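Local coordinates for protein STE5 (Saccharomyces cerevisiae, PDB 3FZE) that scaffolds the yeast mating-pheromone pathway and, through this minimal scaffold domain, cocatalyses phosphorylation of the MAP kinase Fus3 by Ste7, at residues Leu3-Ser8 / Leu174-Tyr179; Asp18-Ile23 / Lys45-Lys50; Ile38-Ser43 / Ser168-Val173; Arg53-Phe58 / Thr101-Asn106. All coordinates share one frame; numbering follows the deposited sequence. Where two conformers were deposited one is given.

Overall arrangement
Starting at the N terminus, helix 2-14 gives the first segment of contact 1, which closes on helix 170-180 near the end of the chain and so encloses the other three contacts. Strand 19-26 follows and is met by helix 35-50 in contact 2. The same helix meets the start of helix 170-180 in contact 3, which opens at 38-43 before contact 2 closes at 45-50, so the two cross. After contact 2 has closed, strand 55-60 opens contact 4 with the end of helix 95-102, within the longer loop of contact 3. Leu-47 of contact 2 packs on Leu-177, while backbone bonds of Ile-22 join contacts 2 and 4 through neighbouring strands of the sheet.

Contact 1: residues Leu3-Ser8 / Leu174-Tyr179; sequences LTTISS and LETLCY
Thr-176 puts its methyl group against Ile-6, and both contacts between residues 3-8 and 174-179 use that one methyl. CG2 of Thr-176 lies 4.0 Å from CG1 of Ile-6 and is equally close to the CA of that residue, so it sits at the root of the isoleucine and leaves the tip of the chain alone. The two side chains cross at about a right angle. A second, looser apolar touch comes from Thr-5, whose CG2 approaches CG2 of Thr-176 to 4.5 Å. The methyl of Thr-176 is turned this way because CG2 is anti to the backbone N; the same rotation, with chi1 at -62°, swings OG1 back beside that N.

The polar ends of both threonines turn back along their own chain. Thr-176 OG1 hydrogen-bonds inside its helix to Phe-172 O, and Thr-5 OG1 to Gly-1 O, just ahead of helix 2-14. With the hydroxyls engaged there, carbon is what each segment offers: methyls from the threonines, CG1 and CA from Ile-6.

Backbone bonds keep both elements regular: Ser-7 N donates to Leu-3 O at 3.0 Å, and Cys-178 N to Leu-174 O at 2.9 Å. The CA atoms of Ile-6 and Thr-176 are 6.5 Å apart, and the threonine methyl lies right against the Ile-6 backbone. Around the contact, Ile-9 carries the packing on towards Thr-176 and Leu-177, and Thr-5 also rests on Val-165 and Ala-167 of the edge strand 165-167. Chemically this is apolar packing of methyl on methylene, methyl and CA, so the contact between these segments rests on fit and not on a directional bond.

Contact 2: residues Asp18-Ile23 / Lys45-Lys50; sequences DNLAII and KALTIK
Leu-47 reaches from its helix towards the strand and splits its two methyls between Ile-22 and Leu-20. CD1 takes the closer contact, 4.3 Å from CD1 of Ile-22, although that isoleucine has two conformers and the distance belongs to one of them. The other branch, CD2, comes to 4.5 Å from CD1 of Leu-20. Both strand residues point at the helix, while Ala-21 between them serves the other face and touches Ile-113. The touch between these two segments is light, 81 Å² in all, but Leu-47 is buried because Leu-54, Leu-177 and Cys-178 also press on it.

On the far side of the helix things are quite different. Lys-45 and Ile-49 are exposed and extend away from the strand. Thr-48 is intermediate: its hydroxyl donates to Lys-45 O at 2.6 Å, folding the polar end back onto the preceding turn, and its side chain meets Val-71 and Leu-72.

A leucine of the helix laid on two residues of the strand's helix-facing side belongs to the beta-alpha-beta unit made by strand 19-26, helix 35-50 and strand 55-60, part of the alpha/beta/alpha, vWA-like fold.

Contact 3: residues Ile38-Ser43 / Ser168-Val173; sequences IVVYNS and SSWTFV
Val-39 points CG1 at the root of Trp-170 and lays its flank against Thr-171, in the first turn of the opposing helix. This CG1 stands in the crowded position between backbone N and carbonyl carbon, chi1 71°, and from there lies 3.8 Å from Thr-171 OG1 and 4.0 Å from Thr-171 CA. The second methyl, CG2, comes over the same CA at 4.1 Å, so both methyls press on that one atom. The valine and threonine side chains cross at roughly a right angle, and their CA atoms are only 6.0 Å apart.

Trp-170 is approached at two levels. Near its root, CB is 4.2 Å from CG1 of Val-39. Further out, Val-40 comes obliquely to the indole, with CG2 at 4.5 Å from CE3. That ring leaves the helix towards the sheet, where it packs on Leu-24 and Ile-26, and Val-40 shares Leu-24 with it.

The turn that presents Trp-170 and Thr-171 is fixed by an N-cap: Ser-169 OG accepts from Phe-172 N at 3.1 Å with an N-H...O angle of 163°. Phe-172 leaves on the side away from helix 35-50, and its ring packs on Thr-5 and Ile-6 of helix 2-14. Two helices lying side by side, with a tryptophan reaching down to the strands beneath, form part of a helical layer on the sheet of this alpha/beta/alpha, vWA-like fold.

Contact 4: residues Arg53-Phe58 / Thr101-Asn106; sequences RLQFCF and TLYPEN
Arg-53 O is gripped by two side-chain amides, Asn-19 ND2 and Gln-55 NE2, and the second belongs to the residue that meets Leu-102 and Tyr-103. The bond from Gln-55 NE2 to Arg-53 O is 3.0 Å long and nearly straight at the hydrogen, 169°. It arrives 44° above the carbonyl plane, while the oxygen lies close to the plane of the glutamine amide. A bend at chi2 curls the chain back so that NE2 can reach this carbonyl.

The rest of the glutamine does the touching. Its OE1 rests 3.4 Å from CD2 of Leu-102, and its CB lies 4.0 Å from CD1 of the same leucine, the two side chains coming from opposite directions. Tyr-103 is the first residue past the helix, and its hydroxyl oxygen OH sits 3.6 Å from Gln-55 CG; amide and ring planes are inclined at 60°. A type I turn starting at Tyr-103 then carries the chain away.

Arg-53 itself makes a salt bridge to Glu-109. Since NE2 is tied to its own segment, the amide's rotation is largely settled, and a polar side chain serves the end of helix 95-102 mainly as a surface for van der Waals packing.

Contact 1: residues Leu3-Ser8 / Leu174-Tyr179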
# COMPACT_ATOMS: atom_id res chain seq x y z
N LEU A 3 -2.17 -18.04 -1.61
CA LEU A 3 -2.20 -18.35 -3.03
C LEU A 3 -2.64 -17.15 -3.86
O LEU A 3 -1.97 -16.78 -4.83
CB LEU A 3 -3.11 -19.54 -3.31
CG LEU A 3 -3.24 -19.86 -4.81
CD1 LEU A 3 -2.00 -20.59 -5.32
CD2 LEU A 3 -4.49 -20.68 -5.06
N THR A 4 -3.77 -16.55 -3.48
CA THR A 4 -4.34 -15.43 -4.24
C THR A 4 -3.53 -14.15 -4.09
O THR A 4 -3.45 -13.36 -5.03
CB THR A 4 -5.80 -15.16 -3.86
OG1 THR A 4 -5.88 -14.81 -2.47
CG2 THR A 4 -6.65 -16.37 -4.12
N THR A 5 -2.94 -13.95 -2.92
CA THR A 5 -2.02 -12.83 -2.74
C THR A 5 -0.87 -12.94 -3.74
O THR A 5 -0.54 -11.98 -4.43
CB THR A 5 -1.45 -12.79 -1.31
OG1 THR A 5 -2.51 -12.53 -0.38
CG2 THR A 5 -0.39 -11.70 -1.19
N ILE A 6 -0.28 -14.13 -3.82
CA ILE A 6 0.82 -14.38 -4.75
C ILE A 6 0.39 -14.17 -6.21
O ILE A 6 1.06 -13.45 -6.96
CB ILE A 6 1.38 -15.81 -4.59
CG1 ILE A 6 2.05 -15.97 -3.22
CG2 ILE A 6 2.35 -16.14 -5.71
CD1 ILE A 6 2.53 -17.39 -2.93
N SER A 7 -0.71 -14.78 -6.61
CA SER A 7 -1.16 -14.67 -7.99
C SER A 7 -1.58 -13.24 -8.34
O SER A 7 -1.36 -12.77 -9.46
CB SER A 7 -2.27 -15.68 -8.31
OG SER A 7 -3.37 -15.54 -7.44
N SER A 8 -2.18 -12.54 -7.39
CA SER A 8 -2.57 -11.16 -7.62
C SER A 8 -1.33 -10.30 -7.84
O SER A 8 -1.28 -9.50 -8.77
CB SER A 8 -3.40 -10.63 -6.45
OG SER A 8 -4.64 -11.31 -6.38
N LEU A 174 3.92 -8.07 2.19
CA LEU A 174 5.03 -7.22 1.78
C LEU A 174 6.27 -8.00 1.31
O LEU A 174 6.95 -7.58 0.38
CB LEU A 174 5.37 -6.22 2.89
CG LEU A 174 4.24 -5.22 3.16
CD1 LEU A 174 4.55 -4.36 4.38
CD2 LEU A 174 4.00 -4.37 1.92
N GLU A 175 6.55 -9.13 1.95
CA GLU A 175 7.63 -10.00 1.49
C GLU A 175 7.28 -10.54 0.10
O GLU A 175 8.14 -10.59 -0.78
CB GLU A 175 7.90 -11.16 2.47
CG GLU A 175 8.69 -10.72 3.70
CD GLU A 175 9.17 -11.89 4.56
OE1 GLU A 175 8.69 -13.01 4.36
OE2 GLU A 175 10.03 -11.66 5.44
N THR A 176 6.02 -10.91 -0.10
CA THR A 176 5.60 -11.41 -1.40
C THR A 176 5.74 -10.33 -2.47
O THR A 176 6.23 -10.58 -3.58
CB THR A 176 4.15 -11.93 -1.39
OG1 THR A 176 4.06 -13.03 -0.48
CG2 THR A 176 3.75 -12.41 -2.79
N LEU A 177 5.35 -9.11 -2.12
CA LEU A 177 5.46 -8.01 -3.05
C LEU A 177 6.92 -7.76 -3.43
O LEU A 177 7.27 -7.70 -4.61
CB LEU A 177 4.82 -6.75 -2.45
CG LEU A 177 4.93 -5.49 -3.30
CD1 LEU A 177 4.17 -5.64 -4.62
CD2 LEU A 177 4.44 -4.29 -2.50
N CYS A 178 7.79 -7.64 -2.43
CA CYS A 178 9.19 -7.31 -2.69
C CYS A 178 9.91 -8.42 -3.44
O CYS A 178 10.65 -8.17 -4.40
CB CYS A 178 9.92 -7.01 -1.40
SG CYS A 178 9.43 -5.42 -0.73
N TYR A 179 9.71 -9.65 -2.97
CA TYR A 179 10.42 -10.78 -3.56
C TYR A 179 9.96 -11.05 -4.99
O TYR A 179 10.76 -11.49 -5.81
CB TYR A 179 10.34 -12.02 -2.67
CG TYR A 179 11.39 -12.02 -1.58
CD1 TYR A 179 11.32 -11.10 -0.52
CD2 TYR A 179 12.47 -12.87 -1.64
CE1 TYR A 179 12.30 -11.07 0.45
CE2 TYR A 179 13.45 -12.86 -0.66
CZ TYR A 179 13.36 -11.95 0.38
OH TYR A 179 14.35 -11.95 1.34

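Contact 2: residues Asp18-Ile23 / Lys45-Lys50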
# COMPACT_ATOMS: atom_id res chain seq x y z
N ASP A 18 5.67 1.10 -14.64
CA ASP A 18 6.83 2.00 -14.62
C ASP A 18 7.11 2.51 -13.21
O ASP A 18 8.22 2.97 -12.91
CB ASP A 18 6.55 3.21 -15.52
CG ASP A 18 6.37 2.82 -16.98
OD1 ASP A 18 7.25 2.12 -17.52
OD2 ASP A 18 5.33 3.20 -17.57
N ASN A 19 6.08 2.44 -12.37
CA ASN A 19 6.14 2.96 -11.01
C ASN A 19 4.98 2.38 -10.19
O ASN A 19 4.01 1.85 -10.74
CB ASN A 19 6.07 4.50 -11.01
CG ASN A 19 6.58 5.11 -9.71
OD1 ASN A 19 7.30 4.46 -8.96
ND2 ASN A 19 6.22 6.36 -9.46
N LEU A 20 5.10 2.47 -8.86
CA LEU A 20 4.03 2.05 -7.98
C LEU A 20 3.67 3.17 -7.03
O LEU A 20 4.52 3.98 -6.64
CB LEU A 20 4.47 0.87 -7.12
CG LEU A 20 4.88 -0.41 -7.83
CD1 LEU A 20 5.34 -1.44 -6.81
CD2 LEU A 20 3.72 -0.95 -8.65
N ALA A 21 2.40 3.17 -6.63
CA ALA A 21 1.93 3.95 -5.49
C ALA A 21 1.43 2.96 -4.46
O ALA A 21 0.53 2.17 -4.73
CB ALA A 21 0.80 4.87 -5.91
N ILE A 22 2.04 3.00 -3.27
CA ILE A 22 1.70 2.09 -2.19
C ILE A 22 0.82 2.81 -1.17
O ILE A 22 1.26 3.77 -0.53
CB ILE A 22 2.98 1.58 -1.47
CG1 ILE A 22 4.05 1.14 -2.48
CG2 ILE A 22 2.63 0.44 -0.52
CD1 ILE A 22 3.71 -0.14 -3.24
N ILE A 23 -0.41 2.34 -1.00
CA ILE A 23 -1.32 2.96 -0.04
C ILE A 23 -1.56 1.97 1.10
O ILE A 23 -2.07 0.88 0.89
CB ILE A 23 -2.65 3.37 -0.71
CG1 ILE A 23 -2.36 4.18 -1.97
CG2 ILE A 23 -3.49 4.18 0.26
CD1 ILE A 23 -3.34 3.96 -3.12
N LYS A 45 11.70 0.73 1.57
CA LYS A 45 13.09 0.99 1.18
C LYS A 45 13.52 0.07 0.03
O LYS A 45 14.11 0.53 -0.95
CB LYS A 45 14.03 0.84 2.38
CG LYS A 45 13.83 1.89 3.47
CD LYS A 45 14.49 3.21 3.13
CE LYS A 45 16.01 3.11 3.18
NZ LYS A 45 16.67 4.44 3.09
N ALA A 46 13.22 -1.21 0.15
CA ALA A 46 13.66 -2.17 -0.86
C ALA A 46 13.09 -1.86 -2.23
O ALA A 46 13.80 -1.92 -3.25
CB ALA A 46 13.29 -3.59 -0.44
N LEU A 47 11.82 -1.47 -2.26
CA LEU A 47 11.12 -1.21 -3.52
C LEU A 47 11.72 -0.03 -4.28
O LEU A 47 11.65 0.01 -5.50
CB LEU A 47 9.62 -0.99 -3.26
CG LEU A 47 8.86 -2.29 -2.99
CD1 LEU A 47 7.51 -2.01 -2.33
CD2 LEU A 47 8.69 -3.06 -4.31
N THR A 48 12.34 0.91 -3.57
CA THR A 48 12.99 2.03 -4.25
C THR A 48 14.23 1.62 -5.06
O THR A 48 14.66 2.38 -5.92
CB THR A 48 13.39 3.18 -3.31
OG1 THR A 48 14.38 2.73 -2.38
CG2 THR A 48 12.17 3.75 -2.58
N ILE A 49 14.79 0.45 -4.79
CA ILE A 49 15.90 -0.05 -5.61
C ILE A 49 15.43 -0.20 -7.06
O ILE A 49 16.18 0.08 -7.99
CB ILE A 49 16.41 -1.42 -5.09
CG1 ILE A 49 17.04 -1.26 -3.70
CG2 ILE A 49 17.40 -2.05 -6.08
CD1 ILE A 49 17.29 -2.59 -3.02
N LYS A 50 14.18 -0.63 -7.22
CA LYS A 50 13.58 -0.80 -8.55
C LYS A 50 12.82 0.44 -9.03
O LYS A 50 12.83 0.76 -10.23
CB LYS A 50 12.64 -2.01 -8.57
CG LYS A 50 12.06 -2.28 -9.95
CD LYS A 50 11.48 -3.68 -10.08
CE LYS A 50 10.82 -3.89 -11.44
NZ LYS A 50 11.82 -4.15 -12.52

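Contact 3: residues Ile38-Ser43 / Ser168-Val173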
# COMPACT_ATOMS: atom_id res chain seq x y z
N ILE A 38 8.31 -2.83 11.09
CA ILE A 38 9.65 -3.01 10.55
C ILE A 38 9.61 -3.52 9.11
O ILE A 38 10.40 -3.08 8.27
CB ILE A 38 10.47 -3.97 11.43
CG1 ILE A 38 10.67 -3.36 12.82
CG2 ILE A 38 11.80 -4.29 10.77
CD1 ILE A 38 11.32 -4.30 13.82
N VAL A 39 8.68 -4.41 8.82
CA VAL A 39 8.57 -4.93 7.46
C VAL A 39 8.00 -3.88 6.51
O VAL A 39 8.35 -3.84 5.34
CB VAL A 39 7.78 -6.28 7.40
CG1 VAL A 39 6.31 -6.07 7.68
CG2 VAL A 39 8.00 -6.95 6.04
N VAL A 40 7.14 -3.01 7.01
CA VAL A 40 6.68 -1.88 6.21
C VAL A 40 7.86 -0.99 5.80
O VAL A 40 8.03 -0.65 4.62
CB VAL A 40 5.62 -1.06 6.97
CG1 VAL A 40 5.33 0.25 6.22
CG2 VAL A 40 4.34 -1.87 7.12
N TYR A 41 8.67 -0.62 6.78
CA TYR A 41 9.86 0.18 6.50
C TYR A 41 10.80 -0.51 5.52
O TYR A 41 11.19 0.08 4.53
CB TYR A 41 10.60 0.52 7.80
CG TYR A 41 11.93 1.22 7.59
CD1 TYR A 41 11.97 2.52 7.09
CD2 TYR A 41 13.13 0.58 7.86
CE1 TYR A 41 13.19 3.16 6.87
CE2 TYR A 41 14.35 1.21 7.65
CZ TYR A 41 14.37 2.51 7.16
OH TYR A 41 15.57 3.17 6.94
N ASN A 42 11.15 -1.77 5.81
CA ASN A 42 12.11 -2.47 4.97
C ASN A 42 11.60 -2.64 3.56
O ASN A 42 12.36 -2.57 2.61
CB ASN A 42 12.47 -3.83 5.56
CG ASN A 42 13.32 -3.73 6.80
OD1 ASN A 42 13.98 -2.72 7.03
ND2 ASN A 42 13.32 -4.79 7.61
N SER A 43 10.30 -2.87 3.42
CA SER A 43 9.71 -3.07 2.11
C SER A 43 9.73 -1.80 1.28
O SER A 43 10.13 -1.82 0.12
CB SER A 43 8.30 -3.62 2.22
OG SER A 43 8.33 -4.87 2.87
N SER A 168 -2.66 -13.16 5.52
CA SER A 168 -2.51 -13.46 6.94
C SER A 168 -1.79 -12.38 7.73
O SER A 168 -2.12 -12.13 8.89
CB SER A 168 -1.78 -14.80 7.11
OG SER A 168 -0.47 -14.71 6.60
N SER A 169 -0.80 -11.74 7.11
CA SER A 169 0.00 -10.76 7.82
C SER A 169 0.59 -9.71 6.90
O SER A 169 0.68 -9.91 5.68
CB SER A 169 1.13 -11.44 8.61
OG SER A 169 2.14 -11.96 7.74
N TRP A 170 1.01 -8.60 7.49
CA TRP A 170 1.79 -7.59 6.77
C TRP A 170 3.06 -8.19 6.19
O TRP A 170 3.48 -7.85 5.08
CB TRP A 170 2.15 -6.42 7.70
CG TRP A 170 0.96 -5.57 8.07
CD1 TRP A 170 0.25 -5.61 9.24
CD2 TRP A 170 0.34 -4.56 7.26
NE1 TRP A 170 -0.76 -4.69 9.21
CE2 TRP A 170 -0.73 -4.03 8.01
CE3 TRP A 170 0.60 -4.04 5.98
CZ2 TRP A 170 -1.56 -3.02 7.52
CZ3 TRP A 170 -0.23 -3.03 5.50
CH2 TRP A 170 -1.29 -2.53 6.27
N THR A 171 3.69 -9.07 6.95
CA THR A 171 4.95 -9.66 6.53
C THR A 171 4.76 -10.47 5.25
O THR A 171 5.53 -10.32 4.30
CB THR A 171 5.56 -10.53 7.64
OG1 THR A 171 5.97 -9.69 8.73
CG2 THR A 171 6.76 -11.32 7.13
N PHE A 172 3.73 -11.30 5.21
CA PHE A 172 3.50 -12.13 4.03
C PHE A 172 3.21 -11.29 2.80
O PHE A 172 3.80 -11.52 1.74
CB PHE A 172 2.37 -13.14 4.25
CG PHE A 172 2.09 -13.97 3.03
CD1 PHE A 172 2.81 -15.11 2.77
CD2 PHE A 172 1.12 -13.57 2.12
CE1 PHE A 172 2.58 -15.86 1.63
CE2 PHE A 172 0.88 -14.31 0.98
CZ PHE A 172 1.61 -15.45 0.74
N VAL A 173 2.32 -10.32 2.94
CA VAL A 173 1.97 -9.45 1.82
C VAL A 173 3.18 -8.70 1.28
O VAL A 173 3.45 -8.70 0.08
CB VAL A 173 0.90 -8.41 2.23
CG1 VAL A 173 0.70 -7.38 1.13
CG2 VAL A 173 -0.41 -9.11 2.55

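Contact 4: residues Arg53-Phe58 / Thr101-Asn106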
# COMPACT_ATOMS: atom_id res chain seq x y z
N ARG A 53 11.11 6.51 -8.08
CA ARG A 53 10.02 7.47 -7.90
C ARG A 53 8.84 6.87 -7.13
O ARG A 53 7.72 7.38 -7.18
CB ARG A 53 9.59 8.03 -9.26
CG ARG A 53 10.77 8.69 -9.98
CD ARG A 53 10.42 9.17 -11.37
NE ARG A 53 10.19 8.03 -12.24
CZ ARG A 53 8.99 7.57 -12.56
NH1 ARG A 53 7.91 8.18 -12.10
NH2 ARG A 53 8.88 6.50 -13.34
N LEU A 54 9.09 5.78 -6.42
CA LEU A 54 8.07 5.14 -5.59
C LEU A 54 7.26 6.15 -4.77
O LEU A 54 7.83 6.97 -4.05
CB LEU A 54 8.72 4.15 -4.63
CG LEU A 54 7.79 3.25 -3.83
CD1 LEU A 54 6.93 2.38 -4.75
CD2 LEU A 54 8.61 2.40 -2.87
N GLN A 55 5.93 6.06 -4.85
CA GLN A 55 5.02 6.91 -4.09
C GLN A 55 4.32 6.10 -3.01
O GLN A 55 4.13 4.89 -3.16
CB GLN A 55 3.95 7.52 -5.00
CG GLN A 55 4.52 8.30 -6.17
CD GLN A 55 5.15 9.59 -5.70
OE1 GLN A 55 4.48 10.44 -5.11
NE2 GLN A 55 6.44 9.74 -5.93
N PHE A 56 3.93 6.77 -1.93
CA PHE A 56 3.24 6.10 -0.85
C PHE A 56 2.18 7.02 -0.26
O PHE A 56 2.20 8.23 -0.46
CB PHE A 56 4.20 5.70 0.27
CG PHE A 56 4.63 6.86 1.13
CD1 PHE A 56 4.00 7.11 2.34
CD2 PHE A 56 5.63 7.72 0.71
CE1 PHE A 56 4.37 8.19 3.13
CE2 PHE A 56 6.02 8.80 1.49
CZ PHE A 56 5.39 9.04 2.70
N CYS A 57 1.26 6.41 0.48
CA CYS A 57 0.33 7.15 1.30
C CYS A 57 -0.04 6.28 2.49
O CYS A 57 -0.38 5.12 2.31
CB CYS A 57 -0.92 7.49 0.49
SG CYS A 57 -2.11 8.50 1.39
N PHE A 58 0.09 6.84 3.69
CA PHE A 58 -0.33 6.17 4.91
C PHE A 58 -1.67 6.74 5.38
O PHE A 58 -1.84 7.96 5.40
CB PHE A 58 0.70 6.37 6.02
CG PHE A 58 1.91 5.49 5.89
CD1 PHE A 58 1.84 4.14 6.21
CD2 PHE A 58 3.12 6.02 5.50
CE1 PHE A 58 2.96 3.33 6.10
CE2 PHE A 58 4.26 5.21 5.40
CZ PHE A 58 4.16 3.87 5.68
N THR A 101 -3.36 15.09 -5.64
CA THR A 101 -2.24 15.51 -4.82
C THR A 101 -0.90 15.04 -5.40
O THR A 101 0.02 15.83 -5.51
CB THR A 101 -2.37 15.00 -3.37
OG1 THR A 101 -3.56 15.53 -2.78
CG2 THR A 101 -1.17 15.44 -2.55
N LEU A 102 -0.82 13.76 -5.77
CA LEU A 102 0.42 13.22 -6.33
C LEU A 102 0.63 13.61 -7.78
O LEU A 102 1.77 13.77 -8.23
CB LEU A 102 0.45 11.69 -6.23
CG LEU A 102 0.41 11.02 -4.85
CD1 LEU A 102 0.48 9.51 -4.98
CD2 LEU A 102 1.52 11.53 -3.96
N TYR A 103 -0.47 13.77 -8.52
CA TYR A 103 -0.41 14.02 -9.97
C TYR A 103 -1.33 15.16 -10.42
O TYR A 103 -2.27 14.96 -11.19
CB TYR A 103 -0.71 12.74 -10.76
CG TYR A 103 0.21 11.61 -10.38
CD1 TYR A 103 1.49 11.53 -10.91
CD2 TYR A 103 -0.18 10.64 -9.47
CE1 TYR A 103 2.35 10.50 -10.56
CE2 TYR A 103 0.67 9.60 -9.11
CZ TYR A 103 1.93 9.54 -9.65
OH TYR A 103 2.79 8.52 -9.30
N PRO A 104 -1.05 16.38 -9.95
CA PRO A 104 -1.84 17.57 -10.30
C PRO A 104 -1.89 17.84 -11.80
O PRO A 104 -2.85 18.44 -12.29
CB PRO A 104 -1.10 18.70 -9.56
CG PRO A 104 0.28 18.12 -9.26
CD PRO A 104 -0.02 16.70 -8.94
N GLU A 105 -0.87 17.42 -12.53
CA GLU A 105 -0.86 17.61 -13.98
C GLU A 105 -1.14 16.30 -14.71
O GLU A 105 -0.77 16.14 -15.87
CB GLU A 105 0.47 18.22 -14.44
CG GLU A 105 0.86 19.50 -13.70
CD GLU A 105 -0.19 20.59 -13.81
OE1 GLU A 105 -0.93 20.62 -14.82
OE2 GLU A 105 -0.28 21.43 -12.89
N ASN A 106 -1.79 15.38 -14.01
CA ASN A 106 -2.19 14.08 -14.58
C ASN A 106 -1.07 13.04 -14.67
O ASN A 106 0.11 13.38 -14.58
CB ASN A 106 -2.89 14.24 -15.95
CG ASN A 106 -3.99 15.29 -15.91
OD1 ASN A 106 -4.77 15.34 -14.96
ND2 ASN A 106 -4.04 16.13 -16.92